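Local coordinates for cell wall surface anchor family protein (Streptococcus agalactiae serogroup V, PDB 3TW0) that serves as the adhesive tip pilin of the group B streptococcal pilus, probably engaging the host through a metal-binding von Willebrand factor type A domain, at residues Asn86-Val89 with Ser90-Tyr93; Val117-Leu120 with Lys121-Pro125; Arg135-Tyr138 with Gln139-Ala142; Asn153-Leu156 with Glu157-Ser161. The protein carries 2 engineered substitutions. All blocks are in the same frame, centred on the assembly; numbering follows the deposited sequence.

Contact 1: Asn86-Val89 with Ser90-Tyr93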
# COMPACT_ATOMS: atom_id res chain seq x y z
N ASN A 86 11.22 -8.54 17.20
CA ASN A 86 11.91 -8.54 15.91
C ASN A 86 12.96 -9.65 15.92
O ASN A 86 13.89 -9.59 16.71
CB ASN A 86 12.56 -7.17 15.68
CG ASN A 86 12.93 -6.92 14.22
OD1 ASN A 86 13.36 -7.83 13.50
ND2 ASN A 86 12.77 -5.68 13.77
N ASP A 87 12.80 -10.67 15.07
CA ASP A 87 13.78 -11.77 14.97
C ASP A 87 14.92 -11.56 13.92
O ASP A 87 15.70 -12.46 13.68
CB ASP A 87 13.08 -13.10 14.72
CG ASP A 87 12.48 -13.20 13.32
OD1 ASP A 87 11.99 -12.17 12.79
OD2 ASP A 87 12.50 -14.31 12.74
N SER A 88 14.99 -10.39 13.30
CA SER A 88 16.09 -10.11 12.37
C SER A 88 17.46 -10.16 13.07
O SER A 88 17.59 -9.86 14.26
CB SER A 88 15.87 -8.76 11.68
OG SER A 88 17.09 -8.21 11.24
N VAL A 89 18.48 -10.56 12.31
CA VAL A 89 19.85 -10.55 12.80
C VAL A 89 20.33 -9.11 12.89
O VAL A 89 21.21 -8.82 13.67
CB VAL A 89 20.79 -11.38 11.87
CG1 VAL A 89 22.21 -10.86 11.84
CG2 VAL A 89 20.77 -12.82 12.30
N SER A 90 19.75 -8.19 12.11
CA SER A 90 20.24 -6.80 12.19
C SER A 90 19.50 -5.81 13.09
O SER A 90 19.82 -4.64 13.07
CB SER A 90 20.55 -6.18 10.81
OG SER A 90 20.06 -6.93 9.71
N TRP A 91 18.55 -6.26 13.89
CA TRP A 91 17.86 -5.35 14.82
C TRP A 91 17.74 -5.99 16.19
O TRP A 91 17.68 -7.23 16.30
CB TRP A 91 16.45 -4.98 14.31
CG TRP A 91 16.46 -4.35 12.95
CD1 TRP A 91 16.08 -4.94 11.77
CD2 TRP A 91 16.91 -3.03 12.61
NE1 TRP A 91 16.26 -4.06 10.72
CE2 TRP A 91 16.79 -2.89 11.21
CE3 TRP A 91 17.42 -1.96 13.36
CZ2 TRP A 91 17.13 -1.71 10.54
CZ3 TRP A 91 17.76 -0.77 12.69
CH2 TRP A 91 17.60 -0.67 11.29
N ASP A 92 17.70 -5.15 17.23
CA ASP A 92 17.37 -5.59 18.57
C ASP A 92 15.93 -6.10 18.59
O ASP A 92 15.09 -5.60 17.84
CB ASP A 92 17.52 -4.45 19.58
CG ASP A 92 17.16 -4.87 21.00
OD1 ASP A 92 17.76 -5.84 21.52
OD2 ASP A 92 16.25 -4.24 21.59
N TYR A 93 15.64 -7.09 19.43
CA TYR A 93 14.29 -7.69 19.40
C TYR A 93 13.15 -6.76 19.83
O TYR A 93 11.98 -7.04 19.53
CB TYR A 93 14.26 -9.00 20.19
CG TYR A 93 14.17 -8.86 21.69
CD1 TYR A 93 12.93 -8.80 22.35
CD2 TYR A 93 15.33 -8.80 22.47
CE1 TYR A 93 12.86 -8.67 23.75
CE2 TYR A 93 15.27 -8.69 23.86
CZ TYR A 93 14.04 -8.62 24.49
OH TYR A 93 14.01 -8.50 25.86
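The side chain of Asn86 reaches across a compact loop to Trp91, while its backbone N bonds to Tyr93. Its CB lies 3.7 Å from Asp92 O. With CG anti to the backbone N (chi1 -162°), the amide is carried on toward the tryptophan: CG comes within 4.0 Å of Trp91 CB, and ND2 passes 3.8 Å from the same Trp91 CB, amide and indole planes turned 41° apart. ND2 also donates to Lys95 O, two residues past Tyr93 in the same loop. The other tip atom, OD1, accepts from Ser88 N at 3.0 Å, closing an Asx turn, so both ends of the amide are tied and its rotation is fixed. At the mouth of the loop Asn86 N donates to Tyr93 O at 2.9 Å. Round the far bend Ser88 OG takes the N-H of Ser90 at 2.8 Å while lying 3.5 Å from Trp91 CD1. The loop joins strand 84-85 to strand 97-101 of the antiparallel sheet. Trp91 meets Phe98 of strand 97-101 edge to face, and Tyr93 packs on Val259 and Met260 of helix 257-263, its OH bonded to Glu263.

Contact 2: Val117-Leu120 with Lys121-Pro125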
# COMPACT_ATOMS: atom_id res chain seq x y z
N VAL A 117 7.02 23.29 -11.48
CA VAL A 117 7.05 22.05 -12.26
C VAL A 117 8.45 21.44 -12.17
O VAL A 117 8.58 20.24 -11.92
CB VAL A 117 6.61 22.30 -13.72
CG1 VAL A 117 6.72 21.02 -14.58
CG2 VAL A 117 5.19 22.80 -13.73
N ASN A 118 9.48 22.28 -12.35
CA ASN A 118 10.88 21.89 -12.21
C ASN A 118 11.21 21.29 -10.83
O ASN A 118 12.01 20.37 -10.74
CB ASN A 118 11.80 23.11 -12.38
CG ASN A 118 11.95 23.57 -13.82
OD1 ASN A 118 11.65 22.84 -14.77
ND2 ASN A 118 12.42 24.80 -13.99
N ILE A 119 10.64 21.85 -9.77
CA ILE A 119 10.83 21.28 -8.43
C ILE A 119 10.23 19.87 -8.39
O ILE A 119 10.89 18.93 -7.94
CB ILE A 119 10.16 22.12 -7.34
CG1 ILE A 119 10.84 23.48 -7.24
CG2 ILE A 119 10.28 21.43 -6.01
CD1 ILE A 119 9.97 24.52 -6.59
N LEU A 120 8.99 19.75 -8.87
CA LEU A 120 8.32 18.43 -8.96
C LEU A 120 9.21 17.40 -9.65
O LEU A 120 9.54 16.35 -9.08
CB LEU A 120 6.96 18.58 -9.65
CG LEU A 120 5.99 17.41 -9.73
CD1 LEU A 120 4.57 17.94 -9.92
CD2 LEU A 120 6.41 16.48 -10.84
N LYS A 121 9.67 17.72 -10.86
CA LYS A 121 10.48 16.79 -11.63
C LYS A 121 11.83 16.45 -10.96
O LYS A 121 12.30 15.32 -11.09
CB LYS A 121 10.71 17.32 -13.05
CG LYS A 121 9.45 17.49 -13.92
CD LYS A 121 9.83 17.98 -15.32
CE LYS A 121 10.48 16.83 -16.08
NZ LYS A 121 11.12 17.21 -17.40
N SER A 122 12.42 17.40 -10.22
CA SER A 122 13.66 17.14 -9.44
C SER A 122 13.41 16.16 -8.28
O SER A 122 14.32 15.50 -7.79
CB SER A 122 14.25 18.45 -8.89
OG SER A 122 13.59 18.88 -7.70
N ARG A 123 12.16 16.07 -7.85
CA ARG A 123 11.82 15.18 -6.75
C ARG A 123 11.41 13.75 -7.18
O ARG A 123 11.13 12.89 -6.33
CB ARG A 123 10.72 15.81 -5.93
CG ARG A 123 11.21 16.98 -5.11
CD ARG A 123 10.13 17.44 -4.19
NE ARG A 123 10.48 18.71 -3.58
CZ ARG A 123 9.62 19.51 -2.97
NH1 ARG A 123 8.34 19.20 -2.90
NH2 ARG A 123 10.04 20.63 -2.43
N ILE A 124 11.41 13.49 -8.49
CA ILE A 124 11.08 12.18 -9.02
C ILE A 124 12.24 11.20 -8.74
O ILE A 124 13.30 11.32 -9.33
CB ILE A 124 10.80 12.25 -10.56
CG1 ILE A 124 9.52 13.03 -10.87
CG2 ILE A 124 10.71 10.87 -11.19
CD1 ILE A 124 9.42 13.40 -12.34
N PRO A 125 12.05 10.22 -7.83
CA PRO A 125 13.10 9.22 -7.66
C PRO A 125 13.22 8.27 -8.87
O PRO A 125 12.24 8.04 -9.61
CB PRO A 125 12.62 8.44 -6.45
CG PRO A 125 11.11 8.47 -6.58
CD PRO A 125 10.85 9.91 -7.02
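One face of the Arg123 guanidinium carries the CG2 methyl of Ile119, which sits 3.4 Å above the plane and offset toward the rim, 3.7 Å from Arg123 CZ. Its NH1 donates to Ser106 O, tying the arginine to the chain just before strand 107-108. The arginine runs extended from CG to NE beside Ile119, the two side chains pointing the same way one helical turn apart, and Tyr107 packs against both.

The backbone beneath them is the end of a helix. Lys121 N bonds to Val117 O at 2.9 Å, and Ser122 N follows to Asn118 O at 3.0 Å. Then the pattern tightens: Arg123 N makes only a weak bond to Ile119 O and a shorter one, 2.9 Å, to Leu120 O, which it approaches from well above the carbonyl plane. Ser122 OG, held between its own backbone N and carbonyl carbon (chi1 81°), turns back to donate to Ile119 O at 2.7 Å, so that carbonyl accepts one firm bond and one weak one. Lys121 bends at its third torsion and its NZ forms a salt bridge with Asp46 of helix 33-48.

The buried side chains of Leu120 and, just past the helix, Ile124 pack on helix 33-48 and strand 55-61. This is the C-terminal end of an amphipathic helix flanking the parallel sheet of a von Willebrand factor type A domain.

Contact 3: Arg135-Tyr138 with Gln139-Ala142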
# COMPACT_ATOMS: atom_id res chain seq x y z
N ARG A 135 18.81 0.68 5.71
CA ARG A 135 17.97 -0.39 6.30
C ARG A 135 16.82 0.15 7.13
O ARG A 135 15.84 -0.54 7.39
CB ARG A 135 18.80 -1.35 7.18
CG ARG A 135 19.65 -2.34 6.40
CD ARG A 135 20.13 -3.49 7.29
NE ARG A 135 21.58 -3.65 7.13
CZ ARG A 135 22.18 -4.50 6.29
NH1 ARG A 135 21.45 -5.32 5.52
NH2 ARG A 135 23.51 -4.54 6.21
N THR A 136 16.95 1.39 7.56
CA THR A 136 15.88 2.05 8.28
C THR A 136 14.72 2.44 7.34
O THR A 136 13.57 2.16 7.64
CB THR A 136 16.42 3.23 9.12
OG1 THR A 136 17.33 2.69 10.08
CG2 THR A 136 15.30 3.95 9.89
N LEU A 137 15.05 3.02 6.19
CA LEU A 137 14.02 3.53 5.26
C LEU A 137 13.46 2.38 4.44
O LEU A 137 12.37 2.46 3.91
CB LEU A 137 14.60 4.63 4.37
CG LEU A 137 14.72 6.03 5.00
CD1 LEU A 137 15.28 7.05 3.99
CD2 LEU A 137 13.36 6.48 5.47
N TYR A 138 14.24 1.31 4.35
CA TYR A 138 13.77 0.06 3.78
C TYR A 138 12.52 -0.44 4.52
O TYR A 138 11.66 -1.05 3.90
CB TYR A 138 14.87 -1.03 3.86
CG TYR A 138 14.44 -2.34 3.22
CD1 TYR A 138 14.53 -2.51 1.84
CD2 TYR A 138 13.96 -3.40 3.99
CE1 TYR A 138 14.16 -3.69 1.25
CE2 TYR A 138 13.58 -4.59 3.41
CZ TYR A 138 13.67 -4.72 2.03
OH TYR A 138 13.30 -5.89 1.41
N GLN A 139 12.44 -0.16 5.82
CA GLN A 139 11.27 -0.50 6.65
C GLN A 139 9.96 0.25 6.29
O GLN A 139 8.88 -0.13 6.77
CB GLN A 139 11.56 -0.22 8.13
CG GLN A 139 12.79 -0.91 8.68
CD GLN A 139 12.80 -2.39 8.39
OE1 GLN A 139 11.85 -3.09 8.73
NE2 GLN A 139 13.88 -2.88 7.80
N PHE A 140 10.10 1.32 5.52
CA PHE A 140 8.98 2.15 5.05
C PHE A 140 8.62 1.85 3.59
O PHE A 140 7.91 2.64 2.92
CB PHE A 140 9.31 3.64 5.26
CG PHE A 140 9.45 4.00 6.70
CD1 PHE A 140 8.39 4.58 7.39
CD2 PHE A 140 10.62 3.71 7.39
CE1 PHE A 140 8.50 4.89 8.75
CE2 PHE A 140 10.75 4.01 8.77
CZ PHE A 140 9.70 4.60 9.44
N GLY A 141 9.05 0.67 3.13
CA GLY A 141 8.98 0.29 1.71
C GLY A 141 7.83 -0.64 1.33
O GLY A 141 7.88 -1.25 0.28
N ALA A 142 6.79 -0.71 2.14
CA ALA A 142 5.55 -1.44 1.76
C ALA A 142 4.77 -0.74 0.62
O ALA A 142 5.11 0.35 0.21
CB ALA A 142 4.66 -1.65 2.99
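Gln139 folds back over Arg135 and Thr136 in a succession of tight, 3-10-like turns, within the loop that leads to the metal-ion-dependent adhesion site (MIDAS) of the von Willebrand factor type A fold. The backbone bonds here span three residues. Gln139 N donates to Thr136 O at 3.2 Å and Phe140 N to Leu137 O at 3.0 Å; a weak bond from Gly141 N to Tyr138 O completes the run. Asn21 ND2 also donates to Tyr138 O, and backbone bonds link Phe140 with Ser63 and Gly141 with Asn21. The loop is thereby fastened close to the MIDAS residues Ser20 and Thr143, which with Ser22 bind the magnesium ion near Gly141.

Apolar and ring contacts form the second group. Phe140 turns the edge of its ring toward Thr136 O, which lies near the ring plane, 3.3 Å from Phe140 CD2. Leu137 CD2 stands 4.3 Å from that same Phe140 CD2, and Ala71, Val73 and Ala100 of the antiparallel sheet pack on the phenylalanine.

The side-chain hydrogen bond comes from Gln139. A bend at its second torsion (chi2 -52°) swings the amide back along the chain, with NE2 at the edge of the Tyr138 ring, 3.8 Å from Tyr138 CD2. From there NE2 donates to Arg135 O at 3.1 Å, the acceptor only 2° out of the amide plane.

Contact 4: Asn153-Leu156 with Glu157-Ser161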
# COMPACT_ATOMS: atom_id res chain seq x y z
N ASN A 153 -6.80 11.78 -4.23
CA ASN A 153 -8.18 12.25 -4.19
C ASN A 153 -8.32 13.53 -3.37
O ASN A 153 -8.98 14.51 -3.78
CB ASN A 153 -9.08 11.17 -3.60
CG ASN A 153 -10.57 11.49 -3.71
OD1 ASN A 153 -11.06 11.86 -4.77
ND2 ASN A 153 -11.29 11.30 -2.64
N GLU A 154 -7.71 13.54 -2.19
CA GLU A 154 -7.80 14.69 -1.32
C GLU A 154 -7.32 15.97 -2.02
O GLU A 154 -8.02 17.01 -1.97
CB GLU A 154 -7.03 14.45 -0.04
CG GLU A 154 -6.90 15.67 0.86
CD GLU A 154 -6.08 15.38 2.10
OE1 GLU A 154 -5.23 14.45 2.06
OE2 GLU A 154 -6.28 16.09 3.12
N ILE A 155 -6.16 15.88 -2.69
CA ILE A 155 -5.61 16.95 -3.53
C ILE A 155 -6.64 17.47 -4.56
O ILE A 155 -6.89 18.67 -4.64
CB ILE A 155 -4.31 16.47 -4.23
CG1 ILE A 155 -3.12 16.46 -3.25
CG2 ILE A 155 -3.94 17.35 -5.43
CD1 ILE A 155 -1.95 15.76 -3.83
N LEU A 156 -7.22 16.56 -5.35
CA LEU A 156 -8.21 16.95 -6.36
C LEU A 156 -9.47 17.59 -5.75
O LEU A 156 -9.93 18.63 -6.21
CB LEU A 156 -8.56 15.75 -7.23
CG LEU A 156 -7.44 15.38 -8.22
CD1 LEU A 156 -7.62 13.98 -8.75
CD2 LEU A 156 -7.36 16.40 -9.36
N GLU A 157 -10.02 16.97 -4.71
CA GLU A 157 -11.23 17.47 -4.07
C GLU A 157 -11.00 18.77 -3.33
O GLU A 157 -11.92 19.58 -3.22
CB GLU A 157 -11.79 16.43 -3.11
CG GLU A 157 -12.10 15.12 -3.80
CD GLU A 157 -13.22 14.37 -3.11
OE1 GLU A 157 -13.03 13.93 -1.95
OE2 GLU A 157 -14.31 14.24 -3.74
N THR A 158 -9.79 18.96 -2.82
CA THR A 158 -9.40 20.16 -2.08
C THR A 158 -9.04 21.31 -3.01
O THR A 158 -9.35 22.45 -2.72
CB THR A 158 -8.14 19.90 -1.22
OG1 THR A 158 -8.29 18.65 -0.53
CG2 THR A 158 -7.98 20.97 -0.18
N GLN A 159 -8.37 21.00 -4.12
CA GLN A 159 -7.68 22.02 -4.91
C GLN A 159 -8.17 22.20 -6.35
O GLN A 159 -7.81 23.17 -7.00
CB GLN A 159 -6.17 21.73 -4.95
CG GLN A 159 -5.46 21.64 -3.62
CD GLN A 159 -4.00 21.20 -3.81
OE1 GLN A 159 -3.40 21.41 -4.87
NE2 GLN A 159 -3.44 20.58 -2.78
N SER A 160 -8.93 21.24 -6.86
CA SER A 160 -9.61 21.41 -8.13
C SER A 160 -11.10 21.77 -7.92
O SER A 160 -11.48 22.35 -6.88
CB SER A 160 -9.44 20.15 -8.98
OG SER A 160 -9.80 20.36 -10.33
N SER A 161 -11.94 21.44 -8.90
CA SER A 161 -13.35 21.82 -8.88
C SER A 161 -14.08 20.98 -9.91
O SER A 161 -13.44 20.33 -10.74
CB SER A 161 -13.54 23.33 -9.18
OG SER A 161 -13.33 23.65 -10.56
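Residues 153-156 and 157-159 are one continuous helix, the last turns of helix 145-159, and Ser160 is where the chain first leaves helical backbone angles. Glu157 N bonds to Asn153 O at 2.8 Å. Thr158 N follows to Glu154 O, although the place of that oxygen is less certain, since Thr158 OG1 is modelled too close to it. Gln159 N to Ile155 O, 2.8 Å, is the next link, and Ser160 N to Leu156 O, 2.9 Å, is the last.

Among the side chains, Asn153 and Glu157 cross one turn apart with amide and carboxylate planes inclined by 30°. Asn153 points CG anti to its own N (chi1 -171°), which brings ND2 to 3.2 Å from Glu157 OE1; its OD1 accepts from Tyr318 OH. Glu157 CG rests 3.2 Å from Asn153 O, and OE2 makes a long, weak ion pair with Lys316.

Gln159 crosses Ile155 obliquely, with Ile155 CG2 4.1 Å from Gln159 OE1. Both ends of this amide are engaged: OE1 accepts from Leu110 N and NE2 donates to Leu108 O, so the amide cannot flip without losing its partners, and the helix end is tied to strands 107-108 and 110-111. Ser160 CB sits 3.2 Å from Leu156 O, and its OG bonds to Asp12.

Ile155 and Leu156 pack on Val14 of strand 11-18, and Leu156 also on Ile168 of strand 165-172. A helix laid on central parallel strands in this way is characteristic of the Rossmann-like alpha/beta core of von Willebrand factor type A domains.

The contacts follow one another along the chain without overlap. Contacts 1 and 3 are neighbours, about 14 Å apart between centres, and they touch: Trp91 CH2 lies 3.6 Å from Thr136 OG1, so the indole of one loop packs on the turn of the other beside the antiparallel sheet. Contacts 2 and 4 lie at the C-terminal ends of successive helices, 114-122 and 145-159, about 20 Å apart between centres, both against the parallel sheet. Contacts 1 and 4 are about 42 Å apart between centres, on opposite sides of the chain's centre. Contact 3 lies by the magnesium and packs on strands 70-78 and 97-101, so it joins the metal-bearing region of the von Willebrand factor type A core to the antiparallel sheet.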